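PDB 3BPV: transcriptional regulator from Methanobacterium thermoautotrophicum, which probably binds DNA through a winged-helix domain and regulates transcription as a homodimeric repressor of the MarR family. Local coordinates for residues E105-E108 with D109-R113; R124-C127 with R128-A131. One frame throughout, in Å; residues are numbered along the deposited sequence.

Both contacts are turns of helix in the dimerisation region of a MarR-type winged-helix protein: interaction 1 ends helix 97-111, and interaction 2 lies within the next helix, 117-136. Their centres are about 17 Å apart, and each has a buried side and a solvent side. In interaction 1 the buried side is largely aromatic and aliphatic, packing on helices 3-21 and 117-136 of its own chain and on the second subunit, while the exposed pair Glu105 and Asp109 is acidic and bridged by a water. In interaction 2 the buried residues face the second subunit and the outer side is basic. Each contact also sends an arginine, Arg113 or Arg129, to a glutamate of that subunit.

Interaction 1: residues E105-E108 with D109-R113; sequences ERWE and DLLFR
Trp107 and Leu111, one turn apart near the C-terminal end of helix 97-111, form the packed side of this contact in the dimerisation region of the MarR fold. The two side chains run alongside each other in the same direction, both with CG anti to the backbone N (chi1 175° in Trp107). The far end of the indole is what touches: Trp107 CH2 is 3.8 Å from Leu111 CD2. Both residues pack on Ile10 of helix 3-21, and Trp107 NE1 is hydrogen-bonded to Ser13 OG, which helps fix the ring's rotation. Leu111 N is bonded to Trp107 O at 2.9 Å. Phe112, the first residue to leave helical geometry, still gives its N-H to Glu108 O, and its ring atom CD2 approaches that same oxygen to 3.2 Å. The Glu108 carboxylate accepts through OE2 from Leu3 N of the second subunit.

The solvent side is looser: the acidic pair Glu105 and Asp109 brings like charges together, OE2 and OD2 being 4.2 Å apart with the carboxylate planes at 55°, while Arg106 is salt-bridged to Glu21. One water donates to both oxygens, at 2.6 Å from Glu105 OE2 and 2.8 Å from Asp109 OD2, and probably eases the repulsion. Between the two sides, at the helix end, Arg113 makes a salt bridge with Glu133 of the second subunit. Leu110 CD2 sits 3.5 Å above the centre of its guanidinium, while Arg113 NE donates in the carbonyl plane to a lone pair of Leu110 O at 2.9 Å.

Interaction 2: residues R124-C127 with R128-A131; sequences RKMC and RRLA
Helix 117-136, the C-terminal helix of the MarR dimerisation region, runs through two of its turns here, where Met126 and Leu130, one turn apart on a side facing the second subunit, meet through the carbonyl of Met126. Leu130 N donates to Met126 O at 2.9 Å, and Leu130 CG comes within 3.2 Å of the same oxygen. That approach follows from chi1 of -65°, which sets CG beside the backbone N and so close to the carbonyl of the preceding turn. Cys127 and Ala131 repeat the pairing: Ala131 N is bonded to Cys127 O at 2.8 Å, and the Ala131 methyl CB also lies close to that oxygen. Across the dimer, Met126 packs on Met126 of the second subunit, Cys127 on its Ile10 and Leu130 on its Phe123.

Arg129 borders this buried surface. Its aliphatic CG rests 3.4 Å from Lys125 O, and a bend at chi3 (60°) then turns the guanidinium toward a salt bridge with Glu119 and a cation-pi contact with Phe115, both of the second subunit.

The remaining side is basic. Arg128 N is bonded to Arg124 O at 3.0 Å, yet the two side chains share no bond. Their guanidinium groups approach at their edges, each near the plane of the other, with Arg124 NH1 and Arg128 NH2 4.4 Å apart.

Interaction 1: residues E105-E108 with D109-R113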
loop_
_atom_site.group_PDB
_atom_site.type_symbol
_atom_site.label_atom_id
_atom_site.label_comp_id
_atom_site.label_asym_id
_atom_site.label_seq_id
_atom_site.Cartn_x
_atom_site.Cartn_y
_atom_site.Cartn_z
ATOM N N GLU A 105 0.023 2.638 17.691
ATOM C CA GLU A 105 0.083 3.842 18.513
ATOM C C GLU A 105 1.509 4.383 18.581
ATOM O O GLU A 105 1.732 5.588 18.454
ATOM C CB GLU A 105 -0.418 3.532 19.928
ATOM C CG GLU A 105 -0.459 4.736 20.853
ATOM C CD GLU A 105 -0.934 4.375 22.250
ATOM O OE1 GLU A 105 -2.045 3.816 22.380
ATOM O OE2 GLU A 105 -0.196 4.652 23.217
ATOM N N ARG A 106 2.474 3.491 18.794
ATOM C CA ARG A 106 3.872 3.895 18.867
ATOM C C ARG A 106 4.330 4.513 17.546
ATOM O O ARG A 106 5.056 5.510 17.533
ATOM C CB ARG A 106 4.761 2.691 19.213
ATOM C CG ARG A 106 4.601 2.172 20.639
ATOM C CD ARG A 106 5.458 0.930 20.858
ATOM N NE ARG A 106 6.866 1.185 20.558
ATOM C CZ ARG A 106 7.810 0.250 20.539
ATOM N NH1 ARG A 106 7.505 -1.013 20.805
ATOM N NH2 ARG A 106 9.063 0.580 20.256
ATOM N N TRP A 107 3.920 3.915 16.431
ATOM C CA TRP A 107 4.302 4.439 15.125
ATOM C C TRP A 107 3.738 5.850 14.953
ATOM O O TRP A 107 4.442 6.765 14.528
ATOM C CB TRP A 107 3.781 3.528 14.010
ATOM C CG TRP A 107 4.035 4.076 12.646
ATOM C CD1 TRP A 107 5.238 4.161 12.004
ATOM C CD2 TRP A 107 3.068 4.674 11.775
ATOM N NE1 TRP A 107 5.076 4.780 10.786
ATOM C CE2 TRP A 107 3.755 5.106 10.621
ATOM C CE3 TRP A 107 1.686 4.892 11.861
ATOM C CZ2 TRP A 107 3.108 5.743 9.558
ATOM C CZ3 TRP A 107 1.041 5.529 10.803
ATOM C CH2 TRP A 107 1.756 5.946 9.668
ATOM N N GLU A 108 2.470 6.022 15.299
ATOM C CA GLU A 108 1.833 7.329 15.180
ATOM C C GLU A 108 2.522 8.370 16.053
ATOM O O GLU A 108 2.753 9.500 15.616
ATOM C CB GLU A 108 0.348 7.235 15.550
ATOM C CG GLU A 108 -0.499 6.588 14.468
ATOM C CD GLU A 108 -1.977 6.549 14.803
ATOM O OE1 GLU A 108 -2.519 7.587 15.242
ATOM O OE2 GLU A 108 -2.596 5.480 14.608
ATOM N N ASP A 109 2.864 7.996 17.283
ATOM C CA ASP A 109 3.521 8.948 18.170
ATOM C C ASP A 109 4.857 9.404 17.594
ATOM O O ASP A 109 5.203 10.587 17.666
ATOM C CB ASP A 109 3.732 8.347 19.567
ATOM C CG ASP A 109 2.423 8.110 20.301
ATOM O OD1 ASP A 109 1.429 8.782 19.968
ATOM O OD2 ASP A 109 2.394 7.264 21.218
ATOM N N LEU A 110 5.605 8.467 17.024
ATOM C CA LEU A 110 6.891 8.796 16.421
ATOM C C LEU A 110 6.700 9.705 15.206
ATOM O O LEU A 110 7.417 10.687 15.030
ATOM C CB LEU A 110 7.621 7.519 15.997
ATOM C CG LEU A 110 8.233 6.654 17.105
ATOM C CD1 LEU A 110 8.564 5.284 16.550
ATOM C CD2 LEU A 110 9.482 7.320 17.659
ATOM N N LEU A 111 5.729 9.366 14.368
ATOM C CA LEU A 111 5.454 10.142 13.168
ATOM C C LEU A 111 5.056 11.587 13.480
ATOM O O LEU A 111 5.463 12.518 12.788
ATOM C CB LEU A 111 4.331 9.475 12.372
ATOM C CG LEU A 111 4.207 9.922 10.911
ATOM C CD1 LEU A 111 5.300 9.255 10.094
ATOM C CD2 LEU A 111 2.846 9.558 10.356
ATOM N N PHE A 112 4.258 11.758 14.530
ATOM C CA PHE A 112 3.760 13.074 14.932
ATOM C C PHE A 112 4.599 13.830 15.960
ATOM O O PHE A 112 4.132 14.824 16.507
ATOM C CB PHE A 112 2.345 12.940 15.514
ATOM C CG PHE A 112 1.266 12.714 14.487
ATOM C CD1 PHE A 112 0.991 13.674 13.521
ATOM C CD2 PHE A 112 0.489 11.554 14.524
ATOM C CE1 PHE A 112 -0.053 13.484 12.603
ATOM C CE2 PHE A 112 -0.554 11.354 13.617
ATOM C CZ PHE A 112 -0.824 12.323 12.654
ATOM N N ARG A 113 5.820 13.385 16.219
ATOM C CA ARG A 113 6.655 14.058 17.216
ATOM C C ARG A 113 6.782 15.572 17.063
ATOM O O ARG A 113 6.747 16.303 18.060
ATOM C CB ARG A 113 8.054 13.431 17.249
ATOM C CG ARG A 113 8.141 12.199 18.134
ATOM C CD ARG A 113 9.511 11.551 18.046
ATOM N NE ARG A 113 9.735 10.957 16.733
ATOM C CZ ARG A 113 10.821 10.271 16.401
ATOM N NH1 ARG A 113 11.788 10.091 17.290
ATOM N NH2 ARG A 113 10.942 9.767 15.179
HETATM O O HOH W 1 0.410 7.190 23.194
#

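Interaction 2: residues R124-C127 with R128-A131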
loop_
_atom_site.group_PDB
_atom_site.type_symbol
_atom_site.label_atom_id
_atom_site.label_comp_id
_atom_site.label_asym_id
_atom_site.label_seq_id
_atom_site.Cartn_x
_atom_site.Cartn_y
_atom_site.Cartn_z
ATOM N N ARG A 124 -5.900 14.307 11.422
ATOM C CA ARG A 124 -6.779 13.152 11.548
ATOM C C ARG A 124 -8.178 13.457 11.015
ATOM O O ARG A 124 -8.779 12.636 10.315
ATOM C CB ARG A 124 -6.870 12.711 13.012
ATOM C CG ARG A 124 -7.771 11.512 13.224
ATOM C CD ARG A 124 -7.110 10.223 12.769
ATOM N NE ARG A 124 -6.676 9.412 13.905
ATOM C CZ ARG A 124 -7.495 8.938 14.839
ATOM N NH1 ARG A 124 -8.795 9.192 14.775
ATOM N NH2 ARG A 124 -7.015 8.216 15.842
ATOM N N LYS A 125 -8.697 14.638 11.344
ATOM C CA LYS A 125 -10.025 15.013 10.879
ATOM C C LYS A 125 -10.069 15.112 9.364
ATOM O O LYS A 125 -11.056 14.709 8.738
ATOM C CB LYS A 125 -10.469 16.345 11.495
ATOM C CG LYS A 125 -10.729 16.292 12.997
ATOM C CD LYS A 125 -11.320 17.597 13.509
ATOM C CE LYS A 125 -12.722 17.832 12.964
ATOM N NZ LYS A 125 -13.691 16.821 13.470
ATOM N N MET A 126 -9.006 15.649 8.771
ATOM C CA MET A 126 -8.959 15.773 7.325
ATOM C C MET A 126 -8.863 14.401 6.687
ATOM O O MET A 126 -9.492 14.147 5.665
ATOM C CB MET A 126 -7.785 16.652 6.891
ATOM C CG MET A 126 -8.002 18.116 7.220
ATOM S SD MET A 126 -6.761 19.175 6.465
ATOM C CE MET A 126 -5.366 18.883 7.510
ATOM N N CYS A 127 -8.098 13.500 7.290
ATOM C CA CYS A 127 -7.966 12.156 6.736
ATOM C C CYS A 127 -9.296 11.432 6.772
ATOM O O CYS A 127 -9.628 10.686 5.853
ATOM C CB CYS A 127 -6.934 11.326 7.506
ATOM S SG CYS A 127 -6.128 10.099 6.467
ATOM N N ARG A 128 -10.051 11.628 7.850
ATOM C CA ARG A 128 -11.354 10.991 7.960
ATOM C C ARG A 128 -12.247 11.504 6.836
ATOM O O ARG A 128 -12.937 10.722 6.191
ATOM C CB ARG A 128 -12.002 11.291 9.314
ATOM C CG ARG A 128 -13.343 10.598 9.496
ATOM C CD ARG A 128 -14.023 10.992 10.795
ATOM N NE ARG A 128 -13.303 10.531 11.977
ATOM C CZ ARG A 128 -13.773 10.633 13.218
ATOM N NH1 ARG A 128 -14.962 11.183 13.435
ATOM N NH2 ARG A 128 -13.058 10.184 14.241
ATOM N N ARG A 129 -12.236 12.816 6.606
ATOM C CA ARG A 129 -13.038 13.396 5.531
ATOM C C ARG A 129 -12.619 12.863 4.163
ATOM O O ARG A 129 -13.469 12.576 3.318
ATOM C CB ARG A 129 -12.923 14.915 5.545
ATOM C CG ARG A 129 -13.648 15.557 6.702
ATOM C CD ARG A 129 -13.231 17.000 6.865
ATOM N NE ARG A 129 -13.519 17.800 5.679
ATOM C CZ ARG A 129 -12.979 18.990 5.446
ATOM N NH1 ARG A 129 -12.124 19.508 6.321
ATOM N NH2 ARG A 129 -13.278 19.655 4.337
ATOM N N LEU A 130 -11.317 12.736 3.932
ATOM C CA LEU A 130 -10.842 12.223 2.655
ATOM C C LEU A 130 -11.189 10.738 2.518
ATOM O O LEU A 130 -11.517 10.272 1.432
ATOM C CB LEU A 130 -9.335 12.437 2.532
ATOM C CG LEU A 130 -8.917 13.908 2.491
ATOM C CD1 LEU A 130 -7.410 14.005 2.658
ATOM C CD2 LEU A 130 -9.359 14.538 1.166
ATOM N N ALA A 131 -11.123 9.994 3.620
ATOM C CA ALA A 131 -11.457 8.573 3.582
ATOM C C ALA A 131 -12.932 8.416 3.231
ATOM O O ALA A 131 -13.308 7.505 2.496
ATOM C CB ALA A 131 -11.167 7.922 4.932
#